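Local coordinates for alpha-fucosidase GH29 (Fusarium graminearum, PDB 4PSR), which probably hydrolyses the alpha-1,6-linked fucose joined to the reducing-end N-acetylglucosamine of glycoprotein glycans, as an alpha-L-fucosidase of glycoside hydrolase family 29, at residues 18-22 against 23-27; 139-142 against 143-146; 207-210 against 211-214; 408-412 against 413-417. All coordinates share one frame; numbering follows the deposited sequence.

How the contacts relate
Contacts 1, 2 and 3 lie in the TIM-barrel part of the enzyme, and contact 4 lies in the C-terminal beta region. Contact 1 starts helix 22-27, which leads into the first barrel strand. Contact 3 lies on helix 200-218, outside strands 165-170 and 222-225. Contact 2 is a turn in the loop after strand 119-125, with its centre about 16 Å from that of contact 3. Contacts 1 and 4 touch across the two regions: Asp26 OD1 and Lys411 NZ form a salt bridge of 3.0 Å. Contacts 2 and 4 are far apart, about 49 Å between centres. The bound fucose is about 13 Å from the side chain of Trp207 in contact 3.

Contact 1 (18-22 against 23-27); sequences NAAPE and WYRDA
The N-terminus of helix 22-27 is formed here, with Pro21 at the N-cap position. Arg25 folds back over the residues before the helix. Its side chain is extended from CG to NE, and NE donates to Ala20 O at 2.8 Å. The N-H points almost straight at the oxygen (171°), which lies at the edge of the guanidinium, in its plane. Arg25 NH2 adds a weak bond to the same oxygen. Water 1 sits in that plane too. It accepts from Arg25 NH2 and from Ala20 N, both at 2.9 Å, and donates to Asn18 OD1. Arg25 NH1 forms a salt bridge with Glu531. The helical bonds begin with Arg25 N to Pro21 O at 3.2 Å and Asp26 N to Glu22 O at 2.9 Å. Pro21 and Trp23 lie side by side, with Pro21 CG 3.5 Å from Trp23 NE1. Trp23 NE1 itself donates to Glu266 O. Glu22 OE2 is 3.9 Å from Arg25 NE but well out of the guanidinium plane, and Glu22 OE1 pairs with Arg377. The link from Glu22 to Arg25 is therefore one of charge alone, while Ala20 O, the water and Glu531 together hold the guanidinium.

Contact 2 (139-142 against 143-146); sequences EWNP and VNYG
Asn141 reaches Val143 and Asn144 because its CG sits between its own backbone N and carbonyl carbon (chi1 75°). This folds the amide back over the chain that follows and makes an Asx turn in the loop between strand 119-125 and helix 151-161. Asn144 turns its CG beside its backbone N instead (chi1 -75°), which sends its amide back toward Glu139. Asn141 OD1 is gripped by two backbone N-H groups, Val143 N and Asn144 N, each at 2.9 Å. The first lies in the plane of the Asn141 amide, and the second is tilted from it. Asn141 ND2 is held by Asn138 O, so both ends of this amide are fixed. Its backbone takes part as well: Asn141 O accepts from Tyr145 N at 3.1 Å. Just before it, Trp140 is the centre of an inverse gamma turn. Asn144 ND2 donates to Glu139 O at 2.9 Å. That bond is nearly straight (176°), and the oxygen lies in the amide plane of Asn144. The Tyr145 ring comes up beside the same carbonyl, with CE2 3.3 Å from Glu139 O. The rings of Trp140 and Tyr145 meet obliquely, CE3 of the first 4.3 Å from CE2 of the second. Helix 76-80 touches both rings, and Trp140 also donates from NE1 to Ser190 O. Pro142 CA makes a C-H...O contact of 3.3 Å with Tyr145 O.

Contact 3 (207-210 against 211-214); sequences WFDK and HREM
Aromatic contact joins Trp207 and His211, one helical turn apart. The edge of the imidazole meets the face of the six-membered ring of Trp207. Their planes stand at 87°, with centroids 4.6 Å apart. His211 CD2 lies over that face toward its rim, and His211 NE2 is 3.4 Å from Trp207 CZ2. Outside the two segments, Phe252 stacks on the imidazole, and NE2 makes a weak hydrogen bond with Asn225 OD1.

Charged contact joins Asp209 and Arg212. The two side chains lie side by side and point the same way. In the conformer described, one of two in the crystal, Arg212 NH1 is 2.7 Å from Asp209 OD1 and forms a salt bridge. It comes from above the carboxylate plane. Asp209 OD1 also accepts from Gln205 NE2. The bend of the arginine at chi3 (60°) lays its guanidinium by Phe208, whose CE2 sits over one face. With a second conformer present, this part is less certain.

Backbone bonds run i to i+4: Arg212 N to Phe208 O at 2.9 Å, Glu213 N to Asp209 O at 3.0 Å and Met214 N to Lys210 O at 3.0 Å. Met214 and His211 face strands 165-170 and 222-225. Helix 200-218 is the last helix of the crossover from strand 165-170 to the parallel strand 222-225, a beta-alpha-beta unit of the TIM barrel.

Contact 4 (408-412 against 413-417); sequences TRNKE and DDVLY
Asn410 and Val415 meet where the hairpin of strands 405-409 and 415-420 turns. From CB, the Asn410 side chain folds inward over the type I turn from Asn410 to Asp413, CG being flanked by both the backbone N and the carbonyl carbon (chi1 68°). CG then lies 3.6 Å from Val415 CB. OD1 takes two backbone donors. Asp414 N comes in the amide plane, on a lone pair, at 3.0 Å. Val415 N comes from above that plane at 3.1 Å. ND2 donates to Asp414 OD1 at 2.9 Å, nearly straight (168°), and also touches Val415 CG2. Two bonds to OD1 and one from ND2 settle how the amide is turned. The backbone O of Asn410 is shared as well: Arg409 NH1 and Asp413 N reach it from opposite faces of its plane. Asn410 N to Val415 O closes the loop at 3.1 Å. Further down, Thr408 and Tyr417 form a hydrogen-bonded antiparallel pair, with Tyr417 N to Thr408 O at 2.8 Å. The hairpin belongs to the six-stranded antiparallel sheet of the C-terminal region. Strand 485-491 flanks strand 415-420, and Val415 and Tyr417 touch it. Beyond the sheet, Thr408 OG1 bonds to Ala372 O and Tyr417 OH to Glu371.

Contact 1 (18-22 against 23-27)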
loop_
_atom_site.group_PDB
_atom_site.type_symbol
_atom_site.label_atom_id
_atom_site.label_comp_id
_atom_site.label_asym_id
_atom_site.label_seq_id
_atom_site.Cartn_x
_atom_site.Cartn_y
_atom_site.Cartn_z
ATOM N N ASN A 18 -9.013 -7.656 14.041
ATOM C CA ASN A 18 -9.610 -7.171 12.789
ATOM C C ASN A 18 -8.504 -6.526 11.954
ATOM O O ASN A 18 -7.964 -5.481 12.330
ATOM C CB ASN A 18 -10.749 -6.185 13.078
ATOM C CG ASN A 18 -11.522 -5.805 11.842
ATOM O OD1 ASN A 18 -11.706 -6.605 10.933
ATOM N ND2 ASN A 18 -12.023 -4.577 11.833
ATOM N N ALA A 19 -8.158 -7.152 10.838
ATOM C CA ALA A 19 -6.967 -6.760 10.095
ATOM C C ALA A 19 -7.014 -5.332 9.555
ATOM O O ALA A 19 -6.046 -4.592 9.657
ATOM C CB ALA A 19 -6.731 -7.733 8.962
ATOM N N ALA A 20 -8.137 -4.997 8.955
ATOM C CA ALA A 20 -8.300 -3.729 8.219
ATOM C C ALA A 20 -9.539 -3.031 8.752
ATOM O O ALA A 20 -10.654 -3.248 8.249
ATOM C CB ALA A 20 -8.420 -4.004 6.728
ATOM N N PRO A 21 -9.364 -2.191 9.776
ATOM C CA PRO A 21 -10.539 -1.525 10.369
ATOM C C PRO A 21 -11.121 -0.483 9.416
ATOM O O PRO A 21 -10.475 -0.069 8.460
ATOM C CB PRO A 21 -9.978 -0.888 11.631
ATOM C CG PRO A 21 -8.530 -0.655 11.338
ATOM C CD PRO A 21 -8.105 -1.809 10.436
ATOM N N GLU A 22 -12.348 -0.062 9.673
ATOM C CA GLU A 22 -13.031 0.848 8.763
ATOM C C GLU A 22 -12.266 2.152 8.522
ATOM O O GLU A 22 -12.223 2.609 7.363
ATOM C CB GLU A 22 -14.461 1.134 9.236
ATOM C CG GLU A 22 -15.312 -0.110 9.315
ATOM C CD GLU A 22 -15.413 -0.838 8.001
ATOM O OE1 GLU A 22 -15.922 -0.272 7.019
ATOM O OE2 GLU A 22 -15.025 -2.015 7.925
ATOM N N TRP A 23 -11.623 2.726 9.531
ATOM C CA TRP A 23 -10.900 3.981 9.297
ATOM C C TRP A 23 -9.777 3.791 8.262
ATOM O O TRP A 23 -9.470 4.717 7.477
ATOM C CB TRP A 23 -10.321 4.608 10.574
ATOM C CG TRP A 23 -9.144 3.872 11.181
ATOM C CD1 TRP A 23 -9.175 3.043 12.264
ATOM C CD2 TRP A 23 -7.764 3.959 10.784
ATOM N NE1 TRP A 23 -7.913 2.584 12.544
ATOM C CE2 TRP A 23 -7.026 3.117 11.646
ATOM C CE3 TRP A 23 -7.084 4.631 9.773
ATOM C CZ2 TRP A 23 -5.655 2.946 11.528
ATOM C CZ3 TRP A 23 -5.698 4.455 9.666
ATOM C CH2 TRP A 23 -5.010 3.621 10.534
ATOM N N TYR A 24 -9.153 2.618 8.268
ATOM C CA TYR A 24 -8.046 2.335 7.367
ATOM C C TYR A 24 -8.553 2.108 5.951
ATOM O O TYR A 24 -7.957 2.577 4.990
ATOM C CB TYR A 24 -7.228 1.153 7.910
ATOM C CG TYR A 24 -6.101 0.629 7.028
ATOM C CD1 TYR A 24 -6.300 -0.451 6.199
ATOM C CD2 TYR A 24 -4.842 1.216 7.045
ATOM C CE1 TYR A 24 -5.281 -0.955 5.425
ATOM C CE2 TYR A 24 -3.809 0.714 6.277
ATOM C CZ TYR A 24 -4.045 -0.369 5.470
ATOM O OH TYR A 24 -3.053 -0.905 4.678
ATOM N N ARG A 25 -9.685 1.438 5.808
ATOM C CA ARG A 25 -10.316 1.292 4.507
ATOM C C ARG A 25 -10.788 2.635 3.953
ATOM O O ARG A 25 -10.782 2.852 2.729
ATOM C CB ARG A 25 -11.492 0.312 4.569
ATOM C CG ARG A 25 -11.144 -1.077 5.099
ATOM C CD ARG A 25 -12.338 -2.010 5.109
ATOM N NE ARG A 25 -11.995 -3.274 5.774
ATOM C CZ ARG A 25 -12.164 -4.488 5.268
ATOM N NH1 ARG A 25 -12.697 -4.693 4.078
ATOM N NH2 ARG A 25 -11.786 -5.516 6.013
ATOM N N ASP A 26 -11.173 3.542 4.840
ATOM C CA ASP A 26 -11.625 4.854 4.411
ATOM C C ASP A 26 -10.477 5.744 3.961
ATOM O O ASP A 26 -10.694 6.715 3.230
ATOM C CB ASP A 26 -12.320 5.569 5.575
ATOM C CG ASP A 26 -13.675 4.977 5.947
ATOM O OD1 ASP A 26 -14.271 4.194 5.163
ATOM O OD2 ASP A 26 -14.127 5.307 7.068
ATOM N N ALA A 27 -9.281 5.476 4.466
ATOM C CA ALA A 27 -8.167 6.411 4.360
ATOM C C ALA A 27 -7.588 6.572 2.965
ATOM O O ALA A 27 -7.301 7.699 2.566
ATOM C CB ALA A 27 -7.068 6.033 5.334
HETATM O O HOH W 1 -10.515 -6.516 8.401
#

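Contact 2 (139-142 against 143-146)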
loop_
_atom_site.group_PDB
_atom_site.type_symbol
_atom_site.label_atom_id
_atom_site.label_comp_id
_atom_site.label_asym_id
_atom_site.label_seq_id
_atom_site.Cartn_x
_atom_site.Cartn_y
_atom_site.Cartn_z
ATOM N N GLU A 139 21.771 1.127 20.953
ATOM C CA GLU A 139 22.574 2.347 21.057
ATOM C C GLU A 139 22.823 3.039 19.719
ATOM O O GLU A 139 23.202 4.235 19.678
ATOM C CB GLU A 139 23.925 2.075 21.723
ATOM C CG GLU A 139 24.863 1.082 20.980
ATOM C CD GLU A 139 24.648 -0.374 21.323
ATOM O OE1 GLU A 139 23.574 -0.770 21.818
ATOM O OE2 GLU A 139 25.617 -1.140 21.084
ATOM N N TRP A 140 22.604 2.314 18.622
ATOM C CA TRP A 140 22.780 2.865 17.296
ATOM C C TRP A 140 21.547 3.674 16.945
ATOM O O TRP A 140 20.604 3.173 16.319
ATOM C CB TRP A 140 23.061 1.743 16.280
ATOM C CG TRP A 140 24.374 1.048 16.581
ATOM C CD1 TRP A 140 24.541 -0.101 17.308
ATOM C CD2 TRP A 140 25.682 1.476 16.188
ATOM N NE1 TRP A 140 25.878 -0.408 17.384
ATOM C CE2 TRP A 140 26.596 0.537 16.714
ATOM C CE3 TRP A 140 26.161 2.548 15.438
ATOM C CZ2 TRP A 140 27.966 0.638 16.505
ATOM C CZ3 TRP A 140 27.508 2.643 15.218
ATOM C CH2 TRP A 140 28.403 1.685 15.760
ATOM N N ASN A 141 21.554 4.933 17.371
ATOM C CA ASN A 141 20.367 5.777 17.234
ATOM C C ASN A 141 20.805 7.241 17.160
ATOM O O ASN A 141 21.944 7.599 17.542
ATOM C CB ASN A 141 19.356 5.470 18.366
ATOM C CG ASN A 141 19.763 6.033 19.715
ATOM O OD1 ASN A 141 19.967 7.238 19.856
ATOM N ND2 ASN A 141 19.839 5.182 20.715
ATOM N N PRO A 142 19.924 8.128 16.673
ATOM C CA PRO A 142 20.274 9.519 16.400
ATOM C C PRO A 142 20.207 10.437 17.621
ATOM O O PRO A 142 20.464 11.620 17.471
ATOM C CB PRO A 142 19.251 9.933 15.343
ATOM C CG PRO A 142 18.036 9.112 15.684
ATOM C CD PRO A 142 18.654 7.763 16.031
ATOM N N VAL A 143 19.894 9.892 18.782
ATOM C CA VAL A 143 20.010 10.645 20.036
ATOM C C VAL A 143 21.441 10.481 20.556
ATOM O O VAL A 143 22.106 11.454 20.922
ATOM C CB VAL A 143 18.995 10.172 21.094
ATOM C CG1 VAL A 143 19.227 10.860 22.448
ATOM C CG2 VAL A 143 17.571 10.419 20.625
ATOM N N ASN A 144 21.952 9.256 20.558
ATOM C CA ASN A 144 23.353 9.025 20.960
ATOM C C ASN A 144 24.383 9.613 19.994
ATOM O O ASN A 144 25.439 10.117 20.402
ATOM C CB ASN A 144 23.629 7.536 21.050
ATOM C CG ASN A 144 23.032 6.911 22.264
ATOM O OD1 ASN A 144 22.830 7.584 23.285
ATOM N ND2 ASN A 144 22.756 5.610 22.194
ATOM N N TYR A 145 24.106 9.484 18.701
ATOM C CA TYR A 145 25.038 9.863 17.646
ATOM C C TYR A 145 24.420 10.849 16.680
ATOM O O TYR A 145 23.195 10.971 16.611
ATOM C CB TYR A 145 25.469 8.608 16.877
ATOM C CG TYR A 145 26.110 7.563 17.766
ATOM C CD1 TYR A 145 27.197 7.871 18.571
ATOM C CD2 TYR A 145 25.569 6.292 17.864
ATOM C CE1 TYR A 145 27.755 6.901 19.420
ATOM C CE2 TYR A 145 26.105 5.339 18.681
ATOM C CZ TYR A 145 27.185 5.651 19.471
ATOM O OH TYR A 145 27.701 4.667 20.297
ATOM N N GLY A 146 25.251 11.581 15.957
ATOM C CA GLY A 146 24.762 12.394 14.875
ATOM C C GLY A 146 23.988 13.616 15.349
ATOM O O GLY A 146 24.536 14.468 16.048
#

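Contact 3 (207-210 against 211-214)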
loop_
_atom_site.group_PDB
_atom_site.type_symbol
_atom_site.label_atom_id
_atom_site.label_comp_id
_atom_site.label_asym_id
_atom_site.label_seq_id
_atom_site.Cartn_x
_atom_site.Cartn_y
_atom_site.Cartn_z
ATOM N N TRP A 207 14.681 -8.115 17.625
ATOM C CA TRP A 207 13.637 -7.762 16.647
ATOM C C TRP A 207 12.363 -7.368 17.372
ATOM O O TRP A 207 11.736 -6.335 17.080
ATOM C CB TRP A 207 13.386 -8.946 15.706
ATOM C CG TRP A 207 12.284 -8.700 14.698
ATOM C CD1 TRP A 207 12.415 -8.165 13.447
ATOM C CD2 TRP A 207 10.897 -9.000 14.873
ATOM N NE1 TRP A 207 11.169 -8.090 12.840
ATOM C CE2 TRP A 207 10.221 -8.577 13.692
ATOM C CE3 TRP A 207 10.151 -9.559 15.914
ATOM C CZ2 TRP A 207 8.842 -8.747 13.520
ATOM C CZ3 TRP A 207 8.784 -9.711 15.750
ATOM C CH2 TRP A 207 8.137 -9.297 14.553
ATOM N N PHE A 208 11.977 -8.198 18.336
ATOM C CA PHE A 208 10.816 -7.943 19.168
ATOM C C PHE A 208 11.003 -6.720 20.071
ATOM O O PHE A 208 10.119 -5.848 20.139
ATOM C CB PHE A 208 10.451 -9.157 20.038
ATOM C CG PHE A 208 9.416 -8.847 21.070
ATOM C CD1 PHE A 208 8.071 -8.913 20.761
ATOM C CD2 PHE A 208 9.771 -8.449 22.340
ATOM C CE1 PHE A 208 7.101 -8.593 21.707
ATOM C CE2 PHE A 208 8.806 -8.134 23.270
ATOM C CZ PHE A 208 7.467 -8.208 22.944
ATOM N N ASP A 209 12.157 -6.630 20.727
ATOM C CA ASP A 209 12.388 -5.542 21.682
ATOM C C ASP A 209 12.353 -4.183 20.967
ATOM O O ASP A 209 11.880 -3.191 21.518
ATOM C CB ASP A 209 13.723 -5.697 22.405
ATOM C CG ASP A 209 13.730 -6.842 23.413
ATOM O OD1 ASP A 209 12.652 -7.319 23.792
ATOM O OD2 ASP A 209 14.839 -7.213 23.842
ATOM N N LYS A 210 12.871 -4.121 19.739
ATOM C CA LYS A 210 12.811 -2.893 18.947
ATOM C C LYS A 210 11.356 -2.495 18.673
ATOM O O LYS A 210 10.949 -1.323 18.864
ATOM C CB LYS A 210 13.592 -3.059 17.646
ATOM C CG LYS A 210 15.094 -2.955 17.804
ATOM C CD LYS A 210 15.820 -3.421 16.541
ATOM C CE LYS A 210 17.299 -3.078 16.573
ATOM N NZ LYS A 210 17.912 -3.430 15.262
ATOM N N HIS A 211 10.549 -3.440 18.184
ATOM C CA HIS A 211 9.128 -3.166 17.985
ATOM C C HIS A 211 8.431 -2.698 19.257
ATOM O O HIS A 211 7.700 -1.714 19.241
ATOM C CB HIS A 211 8.378 -4.414 17.533
ATOM C CG HIS A 211 8.306 -4.630 16.062
ATOM N ND1 HIS A 211 8.026 -3.609 15.176
ATOM C CD2 HIS A 211 8.394 -5.763 15.327
ATOM C CE1 HIS A 211 7.936 -4.111 13.958
ATOM N NE2 HIS A 211 8.153 -5.418 14.020
ATOM N N ARG A 212 8.649 -3.413 20.351
ATOM C CA ARG A 212 7.992 -3.117 21.618
ATOM C C ARG A 212 8.322 -1.708 22.118
ATOM O O ARG A 212 7.437 -0.950 22.533
ATOM C CB ARG A 212 8.392 -4.157 22.670
ATOM C CG ARG A 212 8.034 -3.747 24.093
ATOM C CD ARG A 212 8.039 -4.911 25.064
ATOM N NE ARG A 212 9.355 -5.525 25.118
ATOM C CZ ARG A 212 9.715 -6.476 25.969
ATOM N NH1 ARG A 212 10.944 -6.962 25.916
ATOM N NH2 ARG A 212 8.851 -6.944 26.857
ATOM N N GLU A 213 9.600 -1.367 22.078
ATOM C CA GLU A 213 10.086 -0.078 22.573
ATOM C C GLU A 213 9.526 1.028 21.686
ATOM O O GLU A 213 9.004 2.044 22.170
ATOM C CB GLU A 213 11.608 -0.051 22.570
ATOM C CG GLU A 213 12.236 1.174 23.242
ATOM C CD GLU A 213 13.732 1.098 23.143
ATOM O OE1 GLU A 213 14.221 1.116 21.991
ATOM O OE2 GLU A 213 14.433 0.890 24.177
ATOM N N MET A 214 9.609 0.847 20.365
ATOM C CA MET A 214 9.122 1.860 19.441
ATOM C C MET A 214 7.625 2.059 19.623
ATOM O O MET A 214 7.130 3.194 19.653
ATOM C CB MET A 214 9.450 1.467 17.975
ATOM C CG MET A 214 8.818 2.390 16.896
ATOM S SD MET A 214 7.082 2.032 16.553
ATOM C CE MET A 214 7.238 0.423 15.768
#

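Contact 4 (408-412 against 413-417)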
loop_
_atom_site.group_PDB
_atom_site.type_symbol
_atom_site.label_atom_id
_atom_site.label_comp_id
_atom_site.label_asym_id
_atom_site.label_seq_id
_atom_site.Cartn_x
_atom_site.Cartn_y
_atom_site.Cartn_z
ATOM N N THR A 408 -15.353 3.413 -8.152
ATOM C CA THR A 408 -15.450 3.291 -6.699
ATOM C C THR A 408 -16.936 3.482 -6.367
ATOM O O THR A 408 -17.698 3.965 -7.217
ATOM C CB THR A 408 -14.629 4.359 -5.960
ATOM O OG1 THR A 408 -14.961 5.653 -6.486
ATOM C CG2 THR A 408 -13.117 4.125 -6.076
ATOM N N ARG A 409 -17.371 3.098 -5.172
ATOM C CA ARG A 409 -18.787 3.262 -4.828
ATOM C C ARG A 409 -18.945 3.685 -3.382
ATOM O O ARG A 409 -18.016 3.562 -2.586
ATOM C CB ARG A 409 -19.609 2.021 -5.194
ATOM C CG ARG A 409 -19.081 0.695 -4.705
ATOM C CD ARG A 409 -19.635 0.391 -3.371
ATOM N NE ARG A 409 -19.125 -0.848 -2.779
ATOM C CZ ARG A 409 -19.447 -1.226 -1.549
ATOM N NH1 ARG A 409 -20.259 -0.464 -0.835
ATOM N NH2 ARG A 409 -18.950 -2.340 -1.028
ATOM N N ASN A 410 -20.103 4.238 -3.037
ATOM C CA ASN A 410 -20.317 4.672 -1.648
ATOM C C ASN A 410 -20.691 3.498 -0.741
ATOM O O ASN A 410 -21.013 2.408 -1.200
ATOM C CB ASN A 410 -21.322 5.834 -1.569
ATOM C CG ASN A 410 -22.736 5.439 -1.949
ATOM O OD1 ASN A 410 -23.007 4.327 -2.383
ATOM N ND2 ASN A 410 -23.657 6.405 -1.805
ATOM N N LYS A 411 -20.624 3.744 0.560
ATOM C CA LYS A 411 -20.970 2.699 1.548
ATOM C C LYS A 411 -22.425 2.263 1.470
ATOM O O LYS A 411 -22.730 1.108 1.739
ATOM C CB LYS A 411 -20.654 3.148 2.979
ATOM C CG LYS A 411 -19.158 3.402 3.218
ATOM C CD LYS A 411 -18.879 3.777 4.653
ATOM C CE LYS A 411 -17.390 4.015 4.846
ATOM N NZ LYS A 411 -17.056 4.373 6.236
ATOM N N GLU A 412 -23.317 3.174 1.110
ATOM C CA GLU A 412 -24.717 2.809 0.954
ATOM C C GLU A 412 -25.006 1.971 -0.295
ATOM O O GLU A 412 -26.097 1.426 -0.433
ATOM C CB GLU A 412 -25.572 4.072 0.947
ATOM C CG GLU A 412 -25.727 4.662 2.341
ATOM C CD GLU A 412 -26.406 3.684 3.300
ATOM O OE1 GLU A 412 -27.443 3.083 2.908
ATOM O OE2 GLU A 412 -25.880 3.498 4.426
ATOM N N ASP A 413 -24.023 1.871 -1.200
ATOM C CA ASP A 413 -24.111 1.045 -2.403
ATOM C C ASP A 413 -25.180 1.508 -3.383
ATOM O O ASP A 413 -25.742 0.691 -4.102
ATOM C CB ASP A 413 -24.305 -0.434 -2.054
ATOM C CG ASP A 413 -23.829 -1.362 -3.155
ATOM O OD1 ASP A 413 -22.855 -1.025 -3.874
ATOM O OD2 ASP A 413 -24.412 -2.461 -3.291
ATOM N N ASP A 414 -25.423 2.815 -3.421
ATOM C CA ASP A 414 -26.355 3.422 -4.390
ATOM C C ASP A 414 -25.742 4.531 -5.226
ATOM O O ASP A 414 -26.446 5.143 -6.036
ATOM C CB ASP A 414 -27.667 3.916 -3.726
ATOM C CG ASP A 414 -27.456 5.007 -2.686
ATOM O OD1 ASP A 414 -26.342 5.513 -2.461
ATOM O OD2 ASP A 414 -28.461 5.402 -2.047
ATOM N N VAL A 415 -24.432 4.780 -5.067
ATOM C CA VAL A 415 -23.726 5.746 -5.906
ATOM C C VAL A 415 -22.455 5.093 -6.464
ATOM O O VAL A 415 -21.638 4.538 -5.711
ATOM C CB VAL A 415 -23.337 7.029 -5.156
ATOM C CG1 VAL A 415 -22.491 7.914 -6.038
ATOM C CG2 VAL A 415 -24.593 7.806 -4.696
ATOM N N LEU A 416 -22.328 5.114 -7.784
ATOM C CA LEU A 416 -21.118 4.642 -8.463
ATOM C C LEU A 416 -20.374 5.844 -8.991
ATOM O O LEU A 416 -20.931 6.670 -9.726
ATOM C CB LEU A 416 -21.495 3.713 -9.614
ATOM C CG LEU A 416 -20.373 3.012 -10.406
ATOM C CD1 LEU A 416 -19.600 1.986 -9.530
ATOM C CD2 LEU A 416 -20.929 2.367 -11.675
ATOM N N TYR A 417 -19.099 5.952 -8.619
ATOM C CA TYR A 417 -18.201 6.966 -9.155
ATOM C C TYR A 417 -17.417 6.359 -10.303
ATOM O O TYR A 417 -16.817 5.282 -10.157
ATOM C CB TYR A 417 -17.249 7.480 -8.073
ATOM C CG TYR A 417 -17.981 8.139 -6.922
ATOM C CD1 TYR A 417 -18.446 9.446 -7.036
ATOM C CD2 TYR A 417 -18.264 7.437 -5.756
ATOM C CE1 TYR A 417 -19.140 10.036 -6.022
ATOM C CE2 TYR A 417 -18.990 8.032 -4.738
ATOM C CZ TYR A 417 -19.402 9.327 -4.869
ATOM O OH TYR A 417 -20.139 9.921 -3.844
HETATM O O HOH W 2 -13.853 6.264 -9.168
HETATM O O HOH W 3 -28.202 0.288 -1.908
#